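Local coordinates for protein iodotyrosine deiodinase (Thermotoga neapolitana, PDB 6TYK) that removes iodine, bromine or chlorine from halotyrosines with an FMN cofactor, working as a homodimer of the nitroreductase family, at residues Arg11-Phe17 with Gly134-Tyr138; Leu95-Leu101 with Ile161-Gly165; Leu103-Lys108 with Val150-Glu155. All coordinates share one frame; numbering follows the deposited sequence. Where two conformers were deposited one is given.

Interaction 1: residues Arg11-Phe17 with Gly134-Tyr138; sequences RKTVRRF and GSVPY. With FMN (flavin mononucleotide), chain C; IYR (3-iodo-tyrosine), chain D.
With CG2 anti to the backbone N in both residues (Val136 CG1 takes the other position, chi1 52°), Thr13 CG2 and Val136 CG2 meet at 3.4 Å, tighter than usual van der Waals contact. The same Thr13 methyl lies over the centre of one face of the Arg15 guanidinium. Extended from CG to NE, Arg15 reaches the flavin edge: its NE donates to FMN O2 (2.9 Å), and its NH2 to both O2 and N1 of FMN, two N-H groups converging on O2. Thr13 N points almost straight at the phosphate, 3.0 Å from FMN O1P (176°). Behind this, Val14 N donates to Ser135 O at 2.9 Å, from above the carbonyl plane. A water accepts from Ser135 N and can donate to Lys12 O. At the far end the Phe17 ring presents its edge to Gly134 O (3.4 Å from CE1), while Val14 CG1 lies on one face of the ring. Together the segments line the FMN pocket, with Pro137 packed against the flavin. The 11-17 loop, which follows helix 4-10, thus runs beside strand 134-135, whose other neighbour is strand 156-165; helix 113-130 packs on Arg11 and Ser135.

Interaction 2: residues Leu95-Leu101 with Ile161-Gly165; sequences LKEAPYL and ILPVG
Tyr100 and Val164 form an antiparallel hydrogen-bonded pair. Val164 N gives the shorter bond, 2.8 Å to Tyr100 O and nearly straight at 169°; Tyr100 N returns a longer one, 3.2 Å to Val164 O, arriving nearly along the C=O axis. Tyr100 O also receives the CA-H of Pro163 (CA to O 3.4 Å), a weak CA-H...O contact beside the N-H bond. Leu101 and Pro163 make the next, non-hydrogen-bonded pair, where the proline ring, which has no N-H to offer, serves as an apolar platform. Three side chains converge on it: Ala98 CB lies 3.7 Å from Pro163 CB, Leu101 CD2 packs on the same CB, and Leu95 CD2 comes obliquely onto CG. Leu101 holds CG anti to the carbonyl carbon (chi1 -53°), a turn from which CD2 reaches obliquely across to Pro163. Leu95 also crosses Ile161 at about a right angle, with 4.0 Å between Leu95 CD2 and Ile161 CG2. Beyond this cluster the Pro99 ring bears on Val164 and Gly165, its CD 3.3 Å from Val164 O and its CG against Gly165 CA.

In the second shell, Tyr100 OH is hydrogen-bonded to Pro22 O, and Lys57 NZ bonds to the carbonyl oxygens of Lys96 and Ala98. The contact sets the turn from helix 94-97 into strand 100-107 against strand 156-165. Strand 100-107 lies between 46-51 and 156-165 in the antiparallel sheet, strand 134-135 flanks 156-165 on its other side, and helix 54-74 packs on Leu95 and Leu101.

Interaction 3: residues Leu103-Lys108 with Val150-Glu155; sequences LVFSEK and VNTPSE
Van der Waals packing, mostly apolar, fills the inner half of this contact, where Phe105 meets Val150 and Thr152. Its ring carbon CE2 sits 3.4 Å from Thr152 OG1 and 3.5 Å from Thr152 CG2, the threonine approaching obliquely with both branches. Val150 CG2 comes to the ring edge, 4.2 Å from Phe105 CZ, and the other branch, Val150 CG1, touches Leu103 CD2. A leucine in place of Phe105, lacking the ring carbons CE2 and CZ, would probably leave Thr152 and Val150 without these neighbours and open a gap between strand and loop.

Hydrogen bonds close the outer half, and both come from Lys108. Its backbone N donates to Glu155 O at 3.0 Å (161°). The side chain, extended beyond CG, runs back along the loop until NZ meets Ser154 O at 2.8 Å, its CG and CD lying against these same two carbonyls. The ammonium charge is thus met here by a peptide oxygen.

Helix capping shapes the loop itself: Asn151, with positive phi, is the C-prime residue of a Schellman motif ending helix 143-149, and the side-chain OG1 of Thr152 also bonds to Glu147 O. Phe186 of the second subunit packs edge-to-face with Phe105 and also touches Thr152. The loop leads from helix 143-149 into strand 156-165, and Phe105 stands on strand 100-107 between Leu49 of strand 46-51 and Leu158 of strand 156-165.

All three interactions reach one antiparallel sheet. Interactions 1 and 2 are buried and adjoin across strands 134-135 and 156-165, where Ser135 OG probably bonds to Pro163 O and Gly134 N to Gly165 O. Interactions 2 and 3 share strand 100-107 and touch through Leu162 with Val104 and Ile161 with Leu103. Interaction 3 lies farther out, partly exposed and flanked by the second subunit; along the chain it is nested within the loop closed by interaction 2. The chemistry follows the place: a guanidinium and a backbone N-H of 11-17 holding FMN, strand pairing with apolar cover in 95-101 with 161-165, and a lysine on carbonyls at the exposed end of 103-108 with 150-155.

Interaction 1: residues Arg11-Phe17 with Gly134-Tyr138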
loop_
_atom_site.group_PDB
_atom_site.type_symbol
_atom_site.label_atom_id
_atom_site.label_comp_id
_atom_site.label_asym_id
_atom_site.label_seq_id
_atom_site.Cartn_x
_atom_site.Cartn_y
_atom_site.Cartn_z
ATOM N N ARG A 11 13.297 7.564 -5.120
ATOM C CA ARG A 11 12.010 7.638 -5.797
ATOM C C ARG A 11 11.229 8.857 -5.311
ATOM O O ARG A 11 11.114 9.103 -4.111
ATOM C CB ARG A 11 11.216 6.346 -5.585
ATOM C CG ARG A 11 10.004 6.214 -6.486
ATOM C CD ARG A 11 8.721 6.607 -5.773
ATOM N NE ARG A 11 7.656 6.889 -6.727
ATOM C CZ ARG A 11 6.755 7.851 -6.553
ATOM N NH1 ARG A 11 6.784 8.581 -5.451
ATOM N NH2 ARG A 11 5.824 8.075 -7.467
ATOM N N LYS A 12 10.721 9.630 -6.260
ATOM C CA LYS A 12 9.976 10.836 -5.945
ATOM C C LYS A 12 8.869 11.013 -6.969
ATOM O O LYS A 12 8.830 10.313 -7.978
ATOM C CB LYS A 12 10.896 12.050 -5.974
ATOM C CG LYS A 12 11.552 12.300 -7.320
ATOM C CD LYS A 12 12.476 13.496 -7.227
ATOM C CE LYS A 12 13.094 13.855 -8.567
ATOM N NZ LYS A 12 14.029 12.815 -9.071
ATOM N N THR A 13 7.971 11.957 -6.727
ATOM C CA THR A 13 6.895 12.194 -7.675
ATOM C C THR A 13 7.465 12.658 -9.003
ATOM O O THR A 13 8.412 13.450 -9.054
ATOM C CB THR A 13 5.939 13.298 -7.193
ATOM O OG1 THR A 13 5.715 13.182 -5.785
ATOM C CG2 THR A 13 4.612 13.181 -7.933
ATOM N N VAL A 14 6.867 12.173 -10.079
ATOM C CA VAL A 14 7.156 12.714 -11.392
ATOM C C VAL A 14 5.847 13.215 -11.982
ATOM O O VAL A 14 4.901 12.445 -12.159
ATOM C CB VAL A 14 7.814 11.666 -12.327
ATOM C CG1 VAL A 14 7.966 12.233 -13.741
ATOM C CG2 VAL A 14 9.164 11.229 -11.769
ATOM N N ARG A 15 5.788 14.512 -12.269
ATOM C CA ARG A 15 4.610 15.114 -12.889
ATOM C C ARG A 15 4.981 15.715 -14.236
ATOM O O ARG A 15 4.131 16.297 -14.910
ATOM C CB ARG A 15 4.028 16.210 -11.988
ATOM C CG ARG A 15 3.558 15.696 -10.637
ATOM C CD ARG A 15 3.031 16.818 -9.750
ATOM N NE ARG A 15 2.502 16.315 -8.479
ATOM C CZ ARG A 15 3.191 16.257 -7.345
ATOM N NH1 ARG A 15 4.453 16.670 -7.306
ATOM N NH2 ARG A 15 2.612 15.792 -6.247
ATOM N N ARG A 16 6.256 15.586 -14.603
ATOM C CA ARG A 16 6.783 16.067 -15.878
ATOM C C ARG A 16 7.308 14.872 -16.634
ATOM O O ARG A 16 8.273 14.235 -16.203
ATOM C CB ARG A 16 7.942 17.046 -15.667
ATOM C CG ARG A 16 7.551 18.392 -15.101
ATOM C CD ARG A 16 8.778 19.281 -14.878
ATOM N NE ARG A 16 9.602 19.385 -16.081
ATOM C CZ ARG A 16 9.403 20.268 -17.055
ATOM N NH1 ARG A 16 8.414 21.153 -16.976
ATOM N NH2 ARG A 16 10.198 20.266 -18.112
ATOM N N PHE A 17 6.682 14.571 -17.763
ATOM C CA PHE A 17 7.032 13.391 -18.534
ATOM C C PHE A 17 7.507 13.749 -19.922
ATOM O O PHE A 17 7.094 14.754 -20.488
ATOM C CB PHE A 17 5.819 12.480 -18.658
ATOM C CG PHE A 17 5.363 11.921 -17.347
ATOM C CD1 PHE A 17 5.913 10.745 -16.856
ATOM C CD2 PHE A 17 4.394 12.566 -16.601
ATOM C CE1 PHE A 17 5.515 10.235 -15.646
ATOM C CE2 PHE A 17 3.990 12.061 -15.386
ATOM C CZ PHE A 17 4.541 10.886 -14.911
ATOM N N GLY A 134 8.873 7.130 -14.206
ATOM C CA GLY A 134 8.340 7.991 -13.174
ATOM C C GLY A 134 6.840 7.832 -13.101
ATOM O O GLY A 134 6.202 7.315 -14.034
ATOM N N SER A 135 6.273 8.276 -11.990
ATOM C CA SER A 135 4.827 8.287 -11.854
ATOM C C SER A 135 4.385 9.183 -10.713
ATOM O O SER A 135 5.204 9.768 -9.996
ATOM C CB SER A 135 4.260 6.873 -11.683
ATOM O OG SER A 135 2.839 6.873 -11.798
ATOM N N VAL A 136 3.079 9.351 -10.617
ATOM C CA VAL A 136 2.452 10.106 -9.552
ATOM C C VAL A 136 1.118 9.412 -9.279
ATOM O O VAL A 136 0.389 9.093 -10.215
ATOM C CB VAL A 136 2.224 11.581 -9.952
ATOM C CG1 VAL A 136 1.489 11.687 -11.289
ATOM C CG2 VAL A 136 1.465 12.322 -8.863
ATOM N N PRO A 137 0.817 9.116 -8.008
ATOM C CA PRO A 137 -0.490 8.540 -7.702
ATOM C C PRO A 137 -1.526 9.642 -7.764
ATOM O O PRO A 137 -1.705 10.377 -6.811
ATOM C CB PRO A 137 -0.330 8.041 -6.258
ATOM C CG PRO A 137 1.147 8.049 -5.990
ATOM C CD PRO A 137 1.675 9.178 -6.816
ATOM N N TYR A 138 -2.178 9.775 -8.899
ATOM C CA TYR A 138 -3.099 10.868 -9.105
ATOM C C TYR A 138 -4.503 10.467 -8.678
ATOM O O TYR A 138 -5.031 9.438 -9.110
ATOM C CB TYR A 138 -3.060 11.328 -10.561
ATOM C CG TYR A 138 -4.079 12.394 -10.815
ATOM C CD1 TYR A 138 -4.054 13.571 -10.084
ATOM C CD2 TYR A 138 -5.103 12.206 -11.732
ATOM C CE1 TYR A 138 -5.001 14.543 -10.276
ATOM C CE2 TYR A 138 -6.057 13.177 -11.939
ATOM C CZ TYR A 138 -6.000 14.342 -11.207
ATOM O OH TYR A 138 -6.952 15.315 -11.393
HETATM N N1 FMN C . -0.056 14.178 -6.279
HETATM C C2 FMN C . -0.786 15.005 -7.084
HETATM O O2 FMN C . -0.215 15.854 -7.745
HETATM N N3 FMN C . -2.150 14.884 -7.163
HETATM C C4 FMN C . -2.815 13.946 -6.425
HETATM O O4 FMN C . -4.047 13.865 -6.516
HETATM C C4A FMN C . -2.073 13.091 -5.606
HETATM N N5 FMN C . -2.709 12.116 -4.867
HETATM C C5A FMN C . -1.965 11.258 -4.075
HETATM C C6 FMN C . -2.616 10.268 -3.351
HETATM C C7 FMN C . -1.909 9.377 -2.559
HETATM C C7M FMN C . -2.667 8.321 -1.798
HETATM C C8 FMN C . -0.527 9.485 -2.488
HETATM C C8M FMN C . 0.272 8.536 -1.636
HETATM C C9 FMN C . 0.126 10.478 -3.214
HETATM C C9A FMN C . -0.583 11.371 -4.013
HETATM N N10 FMN C . 0.055 12.380 -4.734
HETATM C C10 FMN C . -0.688 13.200 -5.555
HETATM C "C1'" FMN C . 1.548 12.543 -4.685
HETATM C "C2'" FMN C . 1.960 13.238 -3.368
HETATM O "O2'" FMN C . 1.685 14.635 -3.404
HETATM C "C3'" FMN C . 3.444 12.965 -3.104
HETATM O "O3'" FMN C . 3.590 11.575 -2.873
HETATM C "C4'" FMN C . 4.015 13.749 -1.923
HETATM O "O4'" FMN C . 3.998 15.139 -2.220
HETATM C "C5'" FMN C . 5.443 13.320 -1.625
HETATM O "O5'" FMN C . 6.214 13.449 -2.800
HETATM P P FMN C . 7.780 13.091 -2.806
HETATM O O1P FMN C . 8.252 13.504 -4.196
HETATM O O2P FMN C . 7.940 11.605 -2.643
HETATM O O3P FMN C . 8.448 13.918 -1.724
HETATM N N IYR D . -5.718 16.096 -6.697
HETATM C CA IYR D . -5.329 17.477 -6.575
HETATM C CB IYR D . -4.843 17.933 -5.188
HETATM C CC IYR D . -3.781 17.100 -4.558
HETATM C CD IYR D . -4.139 16.166 -3.586
HETATM C CE IYR D . -3.191 15.375 -2.935
HETATM I IE IYR D . -3.817 14.027 -1.573
HETATM C CF IYR D . -1.841 15.544 -3.258
HETATM O OF IYR D . -0.846 14.820 -2.669
HETATM C CG IYR D . -1.456 16.474 -4.242
HETATM C CH IYR D . -2.421 17.254 -4.871
HETATM C C IYR D . -4.241 17.855 -7.565
HETATM O O IYR D . -3.801 18.975 -7.824
HETATM O OXT IYR D . -3.709 16.804 -8.236
HETATM O O HOH W 1 8.036 8.420 -9.776
#

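Interaction 2: residues Leu95-Leu101 with Ile161-Gly165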
loop_
_atom_site.group_PDB
_atom_site.type_symbol
_atom_site.label_atom_id
_atom_site.label_comp_id
_atom_site.label_asym_id
_atom_site.label_seq_id
_atom_site.Cartn_x
_atom_site.Cartn_y
_atom_site.Cartn_z
ATOM N N LEU A 95 -1.533 14.304 -17.630
ATOM C CA LEU A 95 -2.547 13.365 -18.107
ATOM C C LEU A 95 -2.569 13.311 -19.633
ATOM O O LEU A 95 -3.132 12.379 -20.223
ATOM C CB LEU A 95 -3.925 13.735 -17.552
ATOM C CG LEU A 95 -4.084 13.544 -16.040
ATOM C CD1 LEU A 95 -5.454 14.031 -15.593
ATOM C CD2 LEU A 95 -3.866 12.089 -15.617
ATOM N N LYS A 96 -1.944 14.306 -20.259
ATOM C CA LYS A 96 -1.722 14.305 -21.701
ATOM C C LYS A 96 -0.307 13.859 -22.060
ATOM O O LYS A 96 -0.131 13.079 -22.995
ATOM C CB LYS A 96 -1.989 15.695 -22.290
ATOM C CG LYS A 96 -1.575 15.855 -23.751
ATOM C CD LYS A 96 -1.930 17.243 -24.270
ATOM C CE LYS A 96 -1.387 17.478 -25.672
ATOM N NZ LYS A 96 -1.848 16.438 -26.632
ATOM N N GLU A 97 0.699 14.346 -21.330
ATOM C CA GLU A 97 2.094 14.070 -21.690
ATOM C C GLU A 97 2.529 12.626 -21.453
ATOM O O GLU A 97 3.276 12.055 -22.252
ATOM C CB GLU A 97 3.052 15.005 -20.949
ATOM C CG GLU A 97 2.832 16.491 -21.227
ATOM C CD GLU A 97 3.033 16.875 -22.689
ATOM O OE1 GLU A 97 2.045 16.851 -23.460
ATOM O OE2 GLU A 97 4.180 17.219 -23.062
ATOM N N ALA A 98 2.076 12.035 -20.352
ATOM C CA ALA A 98 2.478 10.674 -20.027
ATOM C C ALA A 98 2.030 9.721 -21.131
ATOM O O ALA A 98 0.881 9.762 -21.561
ATOM C CB ALA A 98 1.896 10.261 -18.686
ATOM N N PRO A 99 2.945 8.866 -21.595
ATOM C CA PRO A 99 2.600 7.894 -22.641
ATOM C C PRO A 99 1.617 6.836 -22.158
ATOM O O PRO A 99 0.875 6.281 -22.968
ATOM C CB PRO A 99 3.952 7.266 -23.004
ATOM C CG PRO A 99 4.825 7.526 -21.821
ATOM C CD PRO A 99 4.379 8.851 -21.273
ATOM N N TYR A 100 1.602 6.578 -20.854
ATOM C CA TYR A 100 0.666 5.626 -20.277
ATOM C C TYR A 100 -0.075 6.274 -19.129
ATOM O O TYR A 100 0.546 6.943 -18.300
ATOM C CB TYR A 100 1.404 4.428 -19.681
ATOM C CG TYR A 100 2.236 3.597 -20.618
ATOM C CD1 TYR A 100 1.645 2.697 -21.490
ATOM C CD2 TYR A 100 3.619 3.660 -20.579
ATOM C CE1 TYR A 100 2.411 1.914 -22.328
ATOM C CE2 TYR A 100 4.393 2.879 -21.410
ATOM C CZ TYR A 100 3.782 2.012 -22.283
ATOM O OH TYR A 100 4.552 1.238 -23.112
ATOM N N LEU A 101 -1.387 6.065 -19.063
ATOM C CA LEU A 101 -2.103 6.258 -17.812
ATOM C C LEU A 101 -2.485 4.879 -17.311
ATOM O O LEU A 101 -3.309 4.185 -17.917
ATOM C CB LEU A 101 -3.348 7.117 -17.978
ATOM C CG LEU A 101 -3.138 8.464 -18.656
ATOM C CD1 LEU A 101 -4.463 9.200 -18.730
ATOM C CD2 LEU A 101 -2.103 9.288 -17.904
ATOM N N ILE A 161 -5.033 6.840 -10.588
ATOM C CA ILE A 161 -4.536 6.975 -11.948
ATOM C C ILE A 161 -3.049 7.203 -11.823
ATOM O O ILE A 161 -2.617 8.171 -11.191
ATOM C CB ILE A 161 -5.177 8.188 -12.642
ATOM C CG1 ILE A 161 -6.690 7.986 -12.769
ATOM C CG2 ILE A 161 -4.523 8.449 -14.007
ATOM C CD1 ILE A 161 -7.422 9.261 -13.136
ATOM N N LEU A 162 -2.259 6.319 -12.414
ATOM C CA LEU A 162 -0.811 6.460 -12.370
ATOM C C LEU A 162 -0.272 6.789 -13.751
ATOM O O LEU A 162 -0.063 5.893 -14.568
ATOM C CB LEU A 162 -0.152 5.164 -11.889
ATOM C CG LEU A 162 -0.414 4.740 -10.450
ATOM C CD1 LEU A 162 -0.016 3.283 -10.279
ATOM C CD2 LEU A 162 0.371 5.601 -9.480
ATOM N N PRO A 163 -0.045 8.076 -14.028
ATOM C CA PRO A 163 0.664 8.410 -15.263
ATOM C C PRO A 163 2.060 7.815 -15.181
ATOM O O PRO A 163 2.708 7.922 -14.136
ATOM C CB PRO A 163 0.723 9.941 -15.243
ATOM C CG PRO A 163 -0.352 10.351 -14.267
ATOM C CD PRO A 163 -0.388 9.270 -13.240
ATOM N N VAL A 164 2.490 7.155 -16.250
ATOM C CA VAL A 164 3.800 6.521 -16.279
ATOM C C VAL A 164 4.528 6.895 -17.555
ATOM O O VAL A 164 3.952 6.890 -18.638
ATOM C CB VAL A 164 3.692 4.989 -16.193
ATOM C CG1 VAL A 164 5.081 4.348 -16.312
ATOM C CG2 VAL A 164 3.028 4.583 -14.883
ATOM N N GLY A 165 5.802 7.225 -17.417
ATOM C CA GLY A 165 6.628 7.516 -18.569
ATOM C C GLY A 165 8.020 7.863 -18.101
ATOM O O GLY A 165 8.348 7.719 -16.923
#

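Interaction 3: residues Leu103-Lys108 with Val150-Glu155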
loop_
_atom_site.group_PDB
_atom_site.type_symbol
_atom_site.label_atom_id
_atom_site.label_comp_id
_atom_site.label_asym_id
_atom_site.label_seq_id
_atom_site.Cartn_x
_atom_site.Cartn_y
_atom_site.Cartn_z
ATOM N N LEU A 103 -4.434 2.872 -14.945
ATOM C CA LEU A 103 -5.543 2.938 -14.011
ATOM C C LEU A 103 -5.570 1.667 -13.193
ATOM O O LEU A 103 -5.627 0.563 -13.734
ATOM C CB LEU A 103 -6.872 3.163 -14.742
ATOM C CG LEU A 103 -7.200 4.632 -15.067
ATOM C CD1 LEU A 103 -6.119 5.285 -15.929
ATOM C CD2 LEU A 103 -8.553 4.731 -15.746
ATOM N N VAL A 104 -5.528 1.832 -11.880
ATOM C CA VAL A 104 -5.453 0.704 -10.966
ATOM C C VAL A 104 -6.780 0.569 -10.239
ATOM O O VAL A 104 -7.248 1.514 -9.586
ATOM C CB VAL A 104 -4.315 0.891 -9.938
ATOM C CG1 VAL A 104 -4.249 -0.304 -9.007
ATOM C CG2 VAL A 104 -2.986 1.079 -10.648
ATOM N N PHE A 105 -7.401 -0.602 -10.371
ATOM C CA PHE A 105 -8.693 -0.849 -9.756
ATOM C C PHE A 105 -8.586 -1.884 -8.656
ATOM O O PHE A 105 -7.686 -2.731 -8.662
ATOM C CB PHE A 105 -9.683 -1.389 -10.793
ATOM C CG PHE A 105 -9.942 -0.459 -11.936
ATOM C CD1 PHE A 105 -9.045 -0.353 -12.986
ATOM C CD2 PHE A 105 -11.102 0.299 -11.974
ATOM C CE1 PHE A 105 -9.296 0.511 -14.043
ATOM C CE2 PHE A 105 -11.360 1.159 -13.031
ATOM C CZ PHE A 105 -10.457 1.260 -14.064
ATOM N N SER A 106 -9.525 -1.820 -7.721
ATOM C CA SER A 106 -9.661 -2.849 -6.696
ATOM C C SER A 106 -10.952 -3.634 -6.888
ATOM O O SER A 106 -11.989 -3.085 -7.272
ATOM C CB SER A 106 -9.620 -2.238 -5.293
ATOM O OG SER A 106 -10.641 -1.271 -5.116
ATOM N N GLU A 107 -10.874 -4.933 -6.642
ATOM C CA GLU A 107 -12.043 -5.792 -6.700
ATOM C C GLU A 107 -12.859 -5.609 -5.425
ATOM O O GLU A 107 -12.448 -6.039 -4.346
ATOM C CB GLU A 107 -11.602 -7.243 -6.843
ATOM C CG GLU A 107 -12.734 -8.236 -6.924
ATOM C CD GLU A 107 -12.232 -9.649 -7.106
ATOM O OE1 GLU A 107 -11.109 -9.941 -6.644
ATOM O OE2 GLU A 107 -12.957 -10.462 -7.714
ATOM N N LYS A 108 -14.014 -4.967 -5.551
ATOM C CA LYS A 108 -14.796 -4.603 -4.373
ATOM C C LYS A 108 -15.121 -5.766 -3.439
ATOM O O LYS A 108 -15.156 -5.601 -2.219
ATOM C CB LYS A 108 -16.085 -3.904 -4.793
ATOM C CG LYS A 108 -15.884 -2.607 -5.554
ATOM C CD LYS A 108 -17.231 -2.073 -6.006
ATOM C CE LYS A 108 -17.084 -0.918 -6.963
ATOM N NZ LYS A 108 -18.414 -0.429 -7.426
ATOM N N VAL A 150 -14.200 4.738 -19.054
ATOM C CA VAL A 150 -13.504 3.516 -19.449
ATOM C C VAL A 150 -14.379 2.270 -19.282
ATOM O O VAL A 150 -13.891 1.142 -19.335
ATOM C CB VAL A 150 -12.131 3.356 -18.735
ATOM C CG1 VAL A 150 -11.213 4.534 -19.073
ATOM C CG2 VAL A 150 -12.307 3.227 -17.230
ATOM N N ASN A 151 -15.677 2.488 -19.087
ATOM C CA ASN A 151 -16.637 1.391 -18.983
ATOM C C ASN A 151 -16.313 0.434 -17.841
ATOM O O ASN A 151 -16.371 -0.787 -17.997
ATOM C CB ASN A 151 -16.711 0.622 -20.301
ATOM C CG ASN A 151 -16.976 1.525 -21.487
ATOM O OD1 ASN A 151 -17.734 2.487 -21.393
ATOM N ND2 ASN A 151 -16.345 1.218 -22.612
ATOM N N THR A 152 -15.971 0.995 -16.689
ATOM C CA THR A 152 -15.620 0.198 -15.524
ATOM C C THR A 152 -16.798 -0.667 -15.103
ATOM O O THR A 152 -17.912 -0.165 -14.937
ATOM C CB THR A 152 -15.233 1.108 -14.353
ATOM O OG1 THR A 152 -14.178 1.980 -14.766
ATOM C CG2 THR A 152 -14.769 0.291 -13.163
ATOM N N PRO A 153 -16.563 -1.976 -14.936
ATOM C CA PRO A 153 -17.633 -2.845 -14.437
ATOM C C PRO A 153 -17.948 -2.513 -12.984
ATOM O O PRO A 153 -17.084 -2.020 -12.266
ATOM C CB PRO A 153 -17.045 -4.254 -14.559
ATOM C CG PRO A 153 -15.594 -4.081 -14.650
ATOM C CD PRO A 153 -15.314 -2.711 -15.202
ATOM N N SER A 154 -19.173 -2.793 -12.559
ATOM C CA SER A 154 -19.613 -2.465 -11.209
ATOM C C SER A 154 -18.774 -3.155 -10.136
ATOM O O SER A 154 -18.707 -2.692 -9.001
ATOM C CB SER A 154 -21.084 -2.842 -11.034
ATOM O OG SER A 154 -21.270 -4.231 -11.230
ATOM N N GLU A 155 -18.142 -4.268 -10.502
ATOM C CA GLU A 155 -17.343 -5.045 -9.557
ATOM C C GLU A 155 -16.015 -4.392 -9.174
ATOM O O GLU A 155 -15.359 -4.836 -8.240
ATOM C CB GLU A 155 -17.066 -6.440 -10.121
ATOM C CG GLU A 155 -18.286 -7.346 -10.189
ATOM C CD GLU A 155 -19.173 -7.077 -11.390
ATOM O OE1 GLU A 155 -18.752 -6.339 -12.305
ATOM O OE2 GLU A 155 -20.296 -7.620 -11.423
#